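Local coordinates for conjugal transfer protein (Escherichia coli, PDB 5I97) that probably serves, as a VirB8-like inner-membrane component, in assembling the type IV secretion channel through which the plasmid pKM101 is transferred during conjugation, at residues A[28-33]-A[97-102]; A[39-44]-A[54-59]; A[95-98]-A[103-106]; A[135-140]-A[150-155]. One frame throughout, in Å; residues are numbered along the deposited sequence.

Interaction 1: residues A[28-33]-A[97-102]; sequences EIDKFW and LDKPHG
Asp30 of helix 27-42 meets Leu97 at the end of strand 86-98 and Lys99 just beyond it, a small instance of how the long helix of the NTF2-like VirB8 fold lies against one face of its antiparallel sheet. The contact is slight, with 141 Å² buried on both sides together: carbon touches carbon at Leu97, and carboxylate oxygen touches aliphatic carbon at Lys99.

The apolar part comes first. Leu97 turns one methyl to the helix: CD1 reaches Asp30 CB at 4.0 Å. With CG anti to its carbonyl carbon (chi1 -65°), the leucine places CD1 against the helix, where Leu34 and Asp27 also touch it.

The second kind of contact is a carboxylate against the aliphatic part of a lysine. Asp30 OD2 lies 3.7 Å from Lys99 CG, the two side chains running obliquely past each other. The lysine chain then bends at chi3 and chi4, and its ammonium ends 6.4 Å from Asp30 OD2, measured to Lys99 NZ; its salt bridge is with Asp27 instead. Asp30 is itself buried, and its oxygens are taken up by Tyr134 OH and Tyr25 N at OD1 and by Ser24 OG and Tyr132 OH at OD2. Four donors of this kind would probably stabilise the ionised form and hold the carboxylate's rotation.

Polar bonding within 97-102 shapes the turn itself. His101 N bonds back to Asp98 O, and the imidazole returns to the same residue, where His101 ND1 donates to Asp98 OD2 at 2.6 Å, meeting that oxygen on its syn side but 34° out of the carboxylate plane.

Interaction 2: residues A[39-44]-A[54-59]; sequences IHRESY and TAVGLM
The methyl of Ala55 sits over one face of the His40 imidazole, a CH-pi contact in which Ala55 CB stands 3.7 Å from the ring centroid and only 13° off the ring normal. All five ring atoms lie at similar distances, His40 CD2 being the nearest to Ala55 CB at 3.6 Å. Beside this, one branch of Val56 fills the angle between two neighbouring residues of the facing helix: Val56 CG2 lies 3.8 Å from Arg41 CB and 3.9 Å from His40 CB. The valine's chi1 of 172° puts CG2 beside its own backbone N, facing both residues.

Here the C-terminal end of helix 27-42 packs against helix 49-58, part of the helical layer that lies over the sheet in this VirB8 domain. Were His40 an alanine, the methyl of Ala55 would probably lose its flat partner and Asp52 OD1 its bond from the ring's ND1.

Further out, Arg41 runs on extended from CG to NE and reaches Tyr37 OH through NH1, with Val64 and Tyr68 of helix 62-69 alongside. At the helix end, Ile39 O accepts from both Ser43 N and Ser43 OG, the hydroxyl donating in the carbonyl plane at 2.5 Å.

Interaction 3: residues A[95-98]-A[103-106]; sequences VILD and VATI
Ile96 and Thr105 form a hydrogen-bonded antiparallel pair with two nearly straight bonds: Ile96 N donates to Thr105 O at 2.9 Å (172° at the hydrogen) and Thr105 N returns to Ile96 O. Toward the turn the pattern continues less evenly, since Asp98 N reaches Val103 O at 2.8 Å whereas the reverse bond from Val103 N to Asp98 O is weak, at 3.3 Å.

CA-H...O contacts supplement these bonds. Val95 CA points its hydrogen at Thr105 O, and Ala104 CA lies 3.3 Å from Ile96 O.

The apolar contacts belong to the non-hydrogen-bonded pairs, whose side chains share the face turned to helix 27-42. Val95 and Ile106 lie side by side and point the same way; Ile106 CG1, anti to its carbonyl carbon (chi1 -64°), is laid against both valine methyls, with Val95 CG1 and CG2 each 4.0 Å from Ile106 CG1. At the next such pair Leu97 uses its other methyl, CD2, against Ala104 CB at 3.9 Å, with Leu34 of the helix touching both residues.

With the two strands running 170° apart and joined by residues 99-102, the arrangement is a beta hairpin, the first of the antiparallel sheet in this NTF2-like domain.

Interaction 4: residues A[135-140]-A[150-155]; sequences KSLAMN and GFRVTS
Chi1 of Arg152, at 80°, sets CG between the backbone N and the carbonyl carbon, a crowded position from which the otherwise extended chain stretches toward Lys135; the lysine in turn bends at chi2 (-73°) and passes over the guanidinium. Lys135 CG lies over one face of that group, offset toward the rim and 3.6 Å from Arg152 NE, while Lys135 CE approaches Arg152 NH2 at 3.9 Å. Leu137 crosses the arginine at about a right angle, bringing CD1 to 4.1 Å from Arg152 NH1. The like charges stay apart, Lys135 NZ being 5.0 Å from Arg152 NH2, and Arg152 NE makes a salt bridge with Glu133.

Replacing Arg152 by a methionine is likely to deprive Glu133 of this opposite charge and Lys135 of a flat surface to lie over.

The backbones meet at Gly150, where Lys135 N donates to Gly150 O at 2.9 Å. Gly150 CA returns a CA-H...O contact to Lys135 O at 3.4 Å; a beta carbon here would collide with that oxygen.

These contacts tie the loop after strand 124-134 to the start of its antiparallel neighbour, strand 151-160, where Thr154 and Ser155 soon face Gly131 in a classic beta bulge.

Together the four contacts illustrate how an NTF2-like domain joins its helices to one antiparallel sheet. Interactions 1 and 3 are close, with centres about 7 Å apart, and share Leu97 and Asp98 on strand 86-98: one joins the strand to helix 27-42, the other to strand 103-114. Interaction 2 uses the far end of the same helix, its centre about 17 Å from that of interaction 1, and its residues fall in sequence between the two segments of interaction 1. Interaction 4 comes last in the chain, at the opposite edge strand, 151-160. Trp33 packs on Phe151 and on Met59, linking interaction 1 to interactions 4 and 2, so helix 27-42 connects regions distant in sequence within this VirB8 domain.

Interaction 1: residues A[28-33]-A[97-102]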
loop_
_atom_site.group_PDB
_atom_site.type_symbol
_atom_site.label_atom_id
_atom_site.label_comp_id
_atom_site.label_asym_id
_atom_site.label_seq_id
_atom_site.Cartn_x
_atom_site.Cartn_y
_atom_site.Cartn_z
ATOM N N GLU A 28 -10.156 -21.859 12.178
ATOM C CA GLU A 28 -9.078 -21.173 11.496
ATOM C C GLU A 28 -9.201 -21.214 9.983
ATOM O O GLU A 28 -8.934 -20.214 9.303
ATOM C CB GLU A 28 -7.739 -21.772 11.916
ATOM C CG GLU A 28 -7.467 -21.690 13.411
ATOM C CD GLU A 28 -8.122 -22.816 14.199
ATOM O OE1 GLU A 28 -8.475 -23.858 13.603
ATOM O OE2 GLU A 28 -8.282 -22.655 15.424
ATOM N N ILE A 29 -9.635 -22.359 9.468
ATOM C CA ILE A 29 -9.814 -22.541 8.041
ATOM C C ILE A 29 -11.047 -21.806 7.530
ATOM O O ILE A 29 -10.986 -21.154 6.488
ATOM C CB ILE A 29 -9.914 -24.027 7.683
ATOM C CG1 ILE A 29 -8.645 -24.762 8.118
ATOM C CG2 ILE A 29 -10.161 -24.192 6.196
ATOM C CD1 ILE A 29 -8.678 -26.261 7.867
ATOM N N ASP A 30 -12.156 -21.918 8.255
ATOM C CA ASP A 30 -13.382 -21.203 7.916
ATOM C C ASP A 30 -13.113 -19.702 7.837
ATOM O O ASP A 30 -13.507 -19.043 6.885
ATOM C CB ASP A 30 -14.478 -21.458 8.943
ATOM C CG ASP A 30 -15.110 -22.815 8.803
ATOM O OD1 ASP A 30 -14.597 -23.633 8.021
ATOM O OD2 ASP A 30 -16.124 -23.061 9.486
ATOM N N LYS A 31 -12.436 -19.181 8.856
ATOM C CA LYS A 31 -12.135 -17.767 8.932
ATOM C C LYS A 31 -11.272 -17.346 7.747
ATOM O O LYS A 31 -11.428 -16.252 7.221
ATOM C CB LYS A 31 -11.446 -17.441 10.261
ATOM C CG LYS A 31 -10.984 -16.002 10.394
ATOM C CD LYS A 31 -10.148 -15.786 11.647
ATOM C CE LYS A 31 -9.595 -14.365 11.702
ATOM N NZ LYS A 31 -8.738 -14.153 12.903
ATOM N N PHE A 32 -10.392 -18.230 7.295
ATOM C CA PHE A 32 -9.544 -17.900 6.159
ATOM C C PHE A 32 -10.351 -17.644 4.892
ATOM O O PHE A 32 -10.192 -16.607 4.262
ATOM C CB PHE A 32 -8.531 -19.003 5.876
ATOM C CG PHE A 32 -7.799 -18.813 4.576
ATOM C CD1 PHE A 32 -6.864 -17.800 4.431
ATOM C CD2 PHE A 32 -8.089 -19.610 3.477
ATOM C CE1 PHE A 32 -6.207 -17.611 3.234
ATOM C CE2 PHE A 32 -7.441 -19.421 2.270
ATOM C CZ PHE A 32 -6.496 -18.424 2.148
ATOM N N TRP A 33 -11.199 -18.595 4.515
ATOM C CA TRP A 33 -11.982 -18.471 3.295
ATOM C C TRP A 33 -12.997 -17.345 3.401
ATOM O O TRP A 33 -13.216 -16.623 2.438
ATOM C CB TRP A 33 -12.697 -19.787 2.961
ATOM C CG TRP A 33 -11.747 -20.906 2.732
ATOM C CD1 TRP A 33 -11.528 -21.967 3.552
ATOM C CD2 TRP A 33 -10.871 -21.077 1.607
ATOM N NE1 TRP A 33 -10.570 -22.786 3.014
ATOM C CE2 TRP A 33 -10.151 -22.262 1.819
ATOM C CE3 TRP A 33 -10.629 -20.342 0.445
ATOM C CZ2 TRP A 33 -9.208 -22.736 0.907
ATOM C CZ3 TRP A 33 -9.691 -20.810 -0.454
ATOM C CH2 TRP A 33 -8.994 -21.994 -0.220
ATOM N N LEU A 97 -17.859 -16.707 14.279
ATOM C CA LEU A 97 -18.299 -17.923 13.614
ATOM C C LEU A 97 -19.429 -18.606 14.348
ATOM O O LEU A 97 -19.436 -18.688 15.576
ATOM C CB LEU A 97 -17.143 -18.923 13.471
ATOM C CG LEU A 97 -15.968 -18.526 12.583
ATOM C CD1 LEU A 97 -15.004 -19.667 12.448
ATOM C CD2 LEU A 97 -16.451 -18.057 11.226
ATOM N N ASP A 98 -20.375 -19.109 13.571
ATOM C CA ASP A 98 -21.362 -20.046 14.060
ATOM C C ASP A 98 -21.236 -21.280 13.175
ATOM O O ASP A 98 -22.004 -21.471 12.240
ATOM C CB ASP A 98 -22.771 -19.458 14.024
ATOM C CG ASP A 98 -23.810 -20.399 14.608
ATOM O OD1 ASP A 98 -23.428 -21.461 15.145
ATOM O OD2 ASP A 98 -25.014 -20.084 14.540
ATOM N N LYS A 99 -20.252 -22.116 13.485
ATOM C CA LYS A 99 -19.875 -23.217 12.610
ATOM C C LYS A 99 -20.962 -24.274 12.347
ATOM O O LYS A 99 -21.086 -24.730 11.220
ATOM C CB LYS A 99 -18.638 -23.905 13.185
ATOM C CG LYS A 99 -17.351 -23.140 12.970
ATOM C CD LYS A 99 -16.123 -23.946 13.386
ATOM C CE LYS A 99 -16.261 -24.551 14.791
ATOM N NZ LYS A 99 -16.586 -23.557 15.865
ATOM N N PRO A 100 -21.772 -24.643 13.355
ATOM C CA PRO A 100 -22.817 -25.628 13.037
ATOM C C PRO A 100 -23.852 -25.165 12.016
ATOM O O PRO A 100 -24.484 -25.988 11.363
ATOM C CB PRO A 100 -23.489 -25.871 14.385
ATOM C CG PRO A 100 -22.442 -25.590 15.375
ATOM C CD PRO A 100 -21.659 -24.436 14.808
ATOM N N HIS A 101 -24.021 -23.865 11.862
ATOM C CA HIS A 101 -25.076 -23.381 10.988
ATOM C C HIS A 101 -24.525 -22.735 9.734
ATOM O O HIS A 101 -25.281 -22.290 8.889
ATOM C CB HIS A 101 -25.972 -22.401 11.748
ATOM C CG HIS A 101 -26.464 -22.945 13.045
ATOM N ND1 HIS A 101 -26.015 -22.486 14.265
ATOM C CD2 HIS A 101 -27.329 -23.951 13.319
ATOM C CE1 HIS A 101 -26.599 -23.171 15.234
ATOM N NE2 HIS A 101 -27.397 -24.068 14.684
ATOM N N GLY A 102 -23.205 -22.701 9.613
ATOM C CA GLY A 102 -22.578 -22.089 8.466
ATOM C C GLY A 102 -22.920 -20.616 8.350
ATOM O O GLY A 102 -23.191 -20.126 7.264
#

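Interaction 2: residues A[39-44]-A[54-59]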
loop_
_atom_site.group_PDB
_atom_site.type_symbol
_atom_site.label_atom_id
_atom_site.label_comp_id
_atom_site.label_asym_id
_atom_site.label_seq_id
_atom_site.Cartn_x
_atom_site.Cartn_y
_atom_site.Cartn_z
ATOM N N ILE A 39 -12.550 -9.934 1.253
ATOM C CA ILE A 39 -11.487 -9.151 0.661
ATOM C C ILE A 39 -11.591 -9.124 -0.866
ATOM O O ILE A 39 -11.438 -8.070 -1.478
ATOM C CB ILE A 39 -10.124 -9.672 1.109
ATOM C CG1 ILE A 39 -9.900 -9.318 2.580
ATOM C CG2 ILE A 39 -9.018 -9.051 0.293
ATOM C CD1 ILE A 39 -8.708 -10.002 3.207
ATOM N N HIS A 40 -11.871 -10.276 -1.477
ATOM C CA HIS A 40 -12.007 -10.359 -2.923
ATOM C C HIS A 40 -13.194 -9.539 -3.412
ATOM O O HIS A 40 -13.121 -8.893 -4.453
ATOM C CB HIS A 40 -12.199 -11.807 -3.378
ATOM C CG HIS A 40 -10.939 -12.607 -3.478
ATOM N ND1 HIS A 40 -9.830 -12.176 -4.175
ATOM C CD2 HIS A 40 -10.622 -13.831 -2.990
ATOM C CE1 HIS A 40 -8.884 -13.095 -4.105
ATOM N NE2 HIS A 40 -9.340 -14.109 -3.392
ATOM N N ARG A 41 -14.288 -9.579 -2.658
ATOM C CA ARG A 41 -15.545 -9.000 -3.111
ATOM C C ARG A 41 -15.678 -7.507 -2.821
ATOM O O ARG A 41 -16.224 -6.768 -3.632
ATOM C CB ARG A 41 -16.715 -9.758 -2.490
ATOM C CG ARG A 41 -18.059 -9.183 -2.816
ATOM C CD ARG A 41 -19.161 -10.194 -2.672
ATOM N NE ARG A 41 -20.455 -9.595 -2.969
ATOM C CZ ARG A 41 -21.571 -10.275 -3.196
ATOM N NH1 ARG A 41 -21.566 -11.602 -3.183
ATOM N NH2 ARG A 41 -22.694 -9.626 -3.446
ATOM N N GLU A 42 -15.157 -7.062 -1.683
ATOM C CA GLU A 42 -15.362 -5.685 -1.255
ATOM C C GLU A 42 -14.198 -4.788 -1.632
ATOM O O GLU A 42 -14.288 -3.572 -1.524
ATOM C CB GLU A 42 -15.598 -5.624 0.257
ATOM C CG GLU A 42 -16.801 -6.421 0.708
ATOM C CD GLU A 42 -18.080 -5.942 0.067
ATOM O OE1 GLU A 42 -18.192 -4.727 -0.197
ATOM O OE2 GLU A 42 -18.963 -6.784 -0.201
ATOM N N SER A 43 -13.105 -5.385 -2.079
ATOM C CA SER A 43 -12.002 -4.592 -2.587
ATOM C C SER A 43 -12.270 -4.191 -4.020
ATOM O O SER A 43 -13.054 -4.827 -4.724
ATOM C CB SER A 43 -10.684 -5.355 -2.533
ATOM O OG SER A 43 -10.377 -5.802 -1.234
ATOM N N TYR A 44 -11.614 -3.124 -4.447
ATOM C CA TYR A 44 -11.540 -2.812 -5.859
ATOM C C TYR A 44 -10.126 -2.407 -6.234
ATOM O O TYR A 44 -9.593 -1.398 -5.761
ATOM C CB TYR A 44 -12.514 -1.713 -6.265
ATOM C CG TYR A 44 -12.436 -1.473 -7.750
ATOM C CD1 TYR A 44 -13.085 -2.313 -8.642
ATOM C CD2 TYR A 44 -11.659 -0.442 -8.266
ATOM C CE1 TYR A 44 -12.992 -2.110 -9.992
ATOM C CE2 TYR A 44 -11.565 -0.236 -9.613
ATOM C CZ TYR A 44 -12.227 -1.070 -10.478
ATOM O OH TYR A 44 -12.133 -0.856 -11.839
ATOM N N THR A 54 -13.197 -13.636 -10.567
ATOM C CA THR A 54 -13.172 -15.075 -10.764
ATOM C C THR A 54 -13.306 -15.789 -9.428
ATOM O O THR A 54 -14.087 -16.725 -9.306
ATOM C CB THR A 54 -11.888 -15.516 -11.475
ATOM O OG1 THR A 54 -11.879 -14.954 -12.794
ATOM C CG2 THR A 54 -11.821 -17.028 -11.588
ATOM N N ALA A 55 -12.576 -15.316 -8.422
ATOM C CA ALA A 55 -12.601 -15.932 -7.102
ATOM C C ALA A 55 -13.984 -15.900 -6.457
ATOM O O ALA A 55 -14.448 -16.917 -5.931
ATOM C CB ALA A 55 -11.588 -15.263 -6.196
ATOM N N VAL A 56 -14.640 -14.745 -6.488
ATOM C CA VAL A 56 -15.970 -14.622 -5.906
ATOM C C VAL A 56 -16.957 -15.554 -6.585
ATOM O O VAL A 56 -17.795 -16.168 -5.921
ATOM C CB VAL A 56 -16.490 -13.182 -5.997
ATOM C CG1 VAL A 56 -17.946 -13.096 -5.567
ATOM C CG2 VAL A 56 -15.615 -12.263 -5.172
ATOM N N GLY A 57 -16.834 -15.678 -7.905
ATOM C CA GLY A 57 -17.682 -16.570 -8.673
ATOM C C GLY A 57 -17.534 -18.027 -8.272
ATOM O O GLY A 57 -18.520 -18.743 -8.150
ATOM N N LEU A 58 -16.298 -18.469 -8.073
ATOM C CA LEU A 58 -16.043 -19.855 -7.699
ATOM C C LEU A 58 -16.465 -20.145 -6.263
ATOM O O LEU A 58 -16.745 -21.279 -5.920
ATOM C CB LEU A 58 -14.566 -20.204 -7.875
ATOM C CG LEU A 58 -14.008 -20.122 -9.294
ATOM C CD1 LEU A 58 -12.516 -20.385 -9.285
ATOM C CD2 LEU A 58 -14.723 -21.121 -10.195
ATOM N N MET A 59 -16.522 -19.106 -5.437
ATOM C CA MET A 59 -16.812 -19.273 -4.027
ATOM C C MET A 59 -18.226 -18.861 -3.684
ATOM O O MET A 59 -18.507 -18.519 -2.543
ATOM C CB MET A 59 -15.826 -18.475 -3.180
ATOM C CG MET A 59 -14.392 -18.918 -3.325
ATOM S SD MET A 59 -13.291 -17.786 -2.481
ATOM C CE MET A 59 -11.714 -18.388 -3.059
#

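Interaction 3: residues A[95-98]-A[103-106]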
loop_
_atom_site.group_PDB
_atom_site.type_symbol
_atom_site.label_atom_id
_atom_site.label_comp_id
_atom_site.label_asym_id
_atom_site.label_seq_id
_atom_site.Cartn_x
_atom_site.Cartn_y
_atom_site.Cartn_z
ATOM N N VAL A 95 -14.158 -11.416 13.229
ATOM C CA VAL A 95 -14.928 -12.504 12.632
ATOM C C VAL A 95 -15.581 -13.353 13.705
ATOM O O VAL A 95 -14.902 -13.891 14.569
ATOM C CB VAL A 95 -14.045 -13.415 11.760
ATOM C CG1 VAL A 95 -14.867 -14.555 11.169
ATOM C CG2 VAL A 95 -13.369 -12.608 10.661
ATOM N N ILE A 96 -16.900 -13.472 13.655
ATOM C CA ILE A 96 -17.607 -14.314 14.598
ATOM C C ILE A 96 -18.229 -15.495 13.864
ATOM O O ILE A 96 -19.052 -15.307 12.976
ATOM C CB ILE A 96 -18.696 -13.533 15.344
ATOM C CG1 ILE A 96 -18.074 -12.342 16.076
ATOM C CG2 ILE A 96 -19.423 -14.429 16.343
ATOM C CD1 ILE A 96 -19.077 -11.477 16.785
ATOM N N LEU A 97 -17.859 -16.707 14.279
ATOM C CA LEU A 97 -18.299 -17.923 13.614
ATOM C C LEU A 97 -19.429 -18.606 14.348
ATOM O O LEU A 97 -19.436 -18.688 15.576
ATOM C CB LEU A 97 -17.143 -18.923 13.471
ATOM C CG LEU A 97 -15.968 -18.526 12.583
ATOM C CD1 LEU A 97 -15.004 -19.667 12.448
ATOM C CD2 LEU A 97 -16.451 -18.057 11.226
ATOM N N ASP A 98 -20.375 -19.109 13.571
ATOM C CA ASP A 98 -21.362 -20.046 14.060
ATOM C C ASP A 98 -21.236 -21.280 13.175
ATOM O O ASP A 98 -22.004 -21.471 12.240
ATOM C CB ASP A 98 -22.771 -19.458 14.024
ATOM C CG ASP A 98 -23.810 -20.399 14.608
ATOM O OD1 ASP A 98 -23.428 -21.461 15.145
ATOM O OD2 ASP A 98 -25.014 -20.084 14.540
ATOM N N VAL A 103 -22.952 -19.924 9.481
ATOM C CA VAL A 103 -23.238 -18.500 9.510
ATOM C C VAL A 103 -22.060 -17.782 10.150
ATOM O O VAL A 103 -21.493 -18.266 11.125
ATOM C CB VAL A 103 -24.542 -18.201 10.268
ATOM C CG1 VAL A 103 -24.718 -16.725 10.475
ATOM C CG2 VAL A 103 -25.723 -18.767 9.507
ATOM N N ALA A 104 -21.658 -16.659 9.561
ATOM C CA ALA A 104 -20.539 -15.879 10.064
ATOM C C ALA A 104 -20.840 -14.387 9.996
ATOM O O ALA A 104 -21.548 -13.919 9.110
ATOM C CB ALA A 104 -19.287 -16.199 9.298
ATOM N N THR A 105 -20.311 -13.652 10.959
ATOM C CA THR A 105 -20.442 -12.213 10.988
ATOM C C THR A 105 -19.077 -11.581 10.883
ATOM O O THR A 105 -18.209 -11.840 11.704
ATOM C CB THR A 105 -21.108 -11.741 12.260
ATOM O OG1 THR A 105 -22.439 -12.251 12.302
ATOM C CG2 THR A 105 -21.144 -10.231 12.305
ATOM N N ILE A 106 -18.875 -10.770 9.857
ATOM C CA ILE A 106 -17.573 -10.171 9.645
ATOM C C ILE A 106 -17.649 -8.643 9.644
ATOM O O ILE A 106 -18.351 -8.042 8.832
ATOM C CB ILE A 106 -16.952 -10.677 8.333
ATOM C CG1 ILE A 106 -16.696 -12.182 8.451
ATOM C CG2 ILE A 106 -15.676 -9.924 8.005
ATOM C CD1 ILE A 106 -15.910 -12.774 7.312
#

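Interaction 4: residues A[135-140]-A[150-155]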
loop_
_atom_site.group_PDB
_atom_site.type_symbol
_atom_site.label_atom_id
_atom_site.label_comp_id
_atom_site.label_asym_id
_atom_site.label_seq_id
_atom_site.Cartn_x
_atom_site.Cartn_y
_atom_site.Cartn_z
ATOM N N LYS A 135 -18.616 -27.665 -0.639
ATOM C CA LYS A 135 -19.171 -28.649 -1.559
ATOM C C LYS A 135 -18.130 -29.247 -2.476
ATOM O O LYS A 135 -17.399 -28.529 -3.150
ATOM C CB LYS A 135 -20.267 -28.021 -2.422
ATOM C CG LYS A 135 -21.522 -27.598 -1.698
ATOM C CD LYS A 135 -22.349 -28.808 -1.291
ATOM C CE LYS A 135 -23.681 -28.405 -0.677
ATOM N NZ LYS A 135 -24.450 -29.579 -0.173
ATOM N N SER A 136 -18.043 -30.568 -2.476
ATOM C CA SER A 136 -17.320 -31.246 -3.535
ATOM C C SER A 136 -18.138 -31.170 -4.819
ATOM O O SER A 136 -19.240 -31.730 -4.899
ATOM C CB SER A 136 -17.053 -32.701 -3.165
ATOM O OG SER A 136 -18.267 -33.428 -3.125
ATOM N N LEU A 137 -17.620 -30.470 -5.817
ATOM C CA LEU A 137 -18.279 -30.448 -7.107
ATOM C C LEU A 137 -17.260 -30.749 -8.181
ATOM O O LEU A 137 -16.057 -30.750 -7.911
ATOM C CB LEU A 137 -18.941 -29.099 -7.374
ATOM C CG LEU A 137 -20.030 -28.639 -6.406
ATOM C CD1 LEU A 137 -20.188 -27.147 -6.511
ATOM C CD2 LEU A 137 -21.355 -29.354 -6.662
ATOM N N ALA A 138 -17.741 -31.037 -9.386
ATOM C CA ALA A 138 -16.839 -31.253 -10.499
ATOM C C ALA A 138 -15.987 -30.003 -10.652
ATOM O O ALA A 138 -16.499 -28.938 -10.988
ATOM C CB ALA A 138 -17.612 -31.551 -11.775
ATOM N N MET A 139 -14.699 -30.122 -10.371
ATOM C CA MET A 139 -13.808 -28.980 -10.459
ATOM C C MET A 139 -12.630 -29.234 -11.391
ATOM O O MET A 139 -12.182 -30.365 -11.548
ATOM C CB MET A 139 -13.319 -28.576 -9.064
ATOM C CG MET A 139 -14.408 -27.924 -8.214
ATOM S SD MET A 139 -13.844 -27.325 -6.606
ATOM C CE MET A 139 -13.765 -28.902 -5.717
ATOM N N ASN A 140 -12.118 -28.165 -11.984
ATOM C CA ASN A 140 -10.986 -28.251 -12.896
ATOM C C ASN A 140 -9.742 -27.733 -12.195
ATOM O O ASN A 140 -9.814 -27.296 -11.047
ATOM C CB ASN A 140 -11.257 -27.514 -14.212
ATOM C CG ASN A 140 -11.299 -26.008 -14.061
ATOM O OD1 ASN A 140 -10.332 -25.374 -13.641
ATOM N ND2 ASN A 140 -12.423 -25.422 -14.444
ATOM N N GLY A 150 -13.704 -26.339 -2.203
ATOM C CA GLY A 150 -15.040 -26.071 -2.706
ATOM C C GLY A 150 -15.847 -25.203 -1.764
ATOM O O GLY A 150 -17.053 -25.376 -1.625
ATOM N N PHE A 151 -15.170 -24.272 -1.101
ATOM C CA PHE A 151 -15.844 -23.320 -0.235
ATOM C C PHE A 151 -16.835 -22.500 -1.040
ATOM O O PHE A 151 -16.558 -22.118 -2.171
ATOM C CB PHE A 151 -14.815 -22.402 0.438
ATOM C CG PHE A 151 -15.413 -21.226 1.162
ATOM C CD1 PHE A 151 -15.901 -21.362 2.450
ATOM C CD2 PHE A 151 -15.452 -19.977 0.567
ATOM C CE1 PHE A 151 -16.437 -20.274 3.121
ATOM C CE2 PHE A 151 -15.986 -18.892 1.232
ATOM C CZ PHE A 151 -16.483 -19.038 2.505
ATOM N N ARG A 152 -17.999 -22.244 -0.471
ATOM C CA ARG A 152 -18.916 -21.349 -1.138
ATOM C C ARG A 152 -19.814 -20.625 -0.150
ATOM O O ARG A 152 -20.202 -21.168 0.886
ATOM C CB ARG A 152 -19.741 -22.074 -2.205
ATOM C CG ARG A 152 -20.922 -22.882 -1.731
ATOM C CD ARG A 152 -21.548 -23.570 -2.944
ATOM N NE ARG A 152 -22.761 -24.319 -2.634
ATOM C CZ ARG A 152 -23.505 -24.932 -3.551
ATOM N NH1 ARG A 152 -23.172 -24.862 -4.834
ATOM N NH2 ARG A 152 -24.594 -25.595 -3.187
ATOM N N VAL A 153 -20.103 -19.374 -0.491
ATOM C CA VAL A 153 -20.978 -18.521 0.278
ATOM C C VAL A 153 -22.406 -18.713 -0.213
ATOM O O VAL A 153 -22.675 -18.638 -1.418
ATOM C CB VAL A 153 -20.565 -17.041 0.138
ATOM C CG1 VAL A 153 -21.567 -16.121 0.812
ATOM C CG2 VAL A 153 -19.169 -16.831 0.680
ATOM N N THR A 154 -23.320 -18.952 0.723
ATOM C CA THR A 154 -24.704 -19.293 0.401
ATOM C C THR A 154 -25.679 -18.142 0.611
ATOM O O THR A 154 -26.812 -18.187 0.141
ATOM C CB THR A 154 -25.185 -20.495 1.236
ATOM O OG1 THR A 154 -25.194 -20.142 2.622
ATOM C CG2 THR A 154 -24.268 -21.671 1.029
ATOM N N SER A 155 -25.265 -17.152 1.390
ATOM C CA SER A 155 -26.024 -15.921 1.511
ATOM C C SER A 155 -25.062 -14.810 1.894
ATOM O O SER A 155 -24.052 -15.059 2.540
ATOM C CB SER A 155 -27.161 -16.052 2.514
ATOM O OG SER A 155 -26.681 -16.024 3.834
#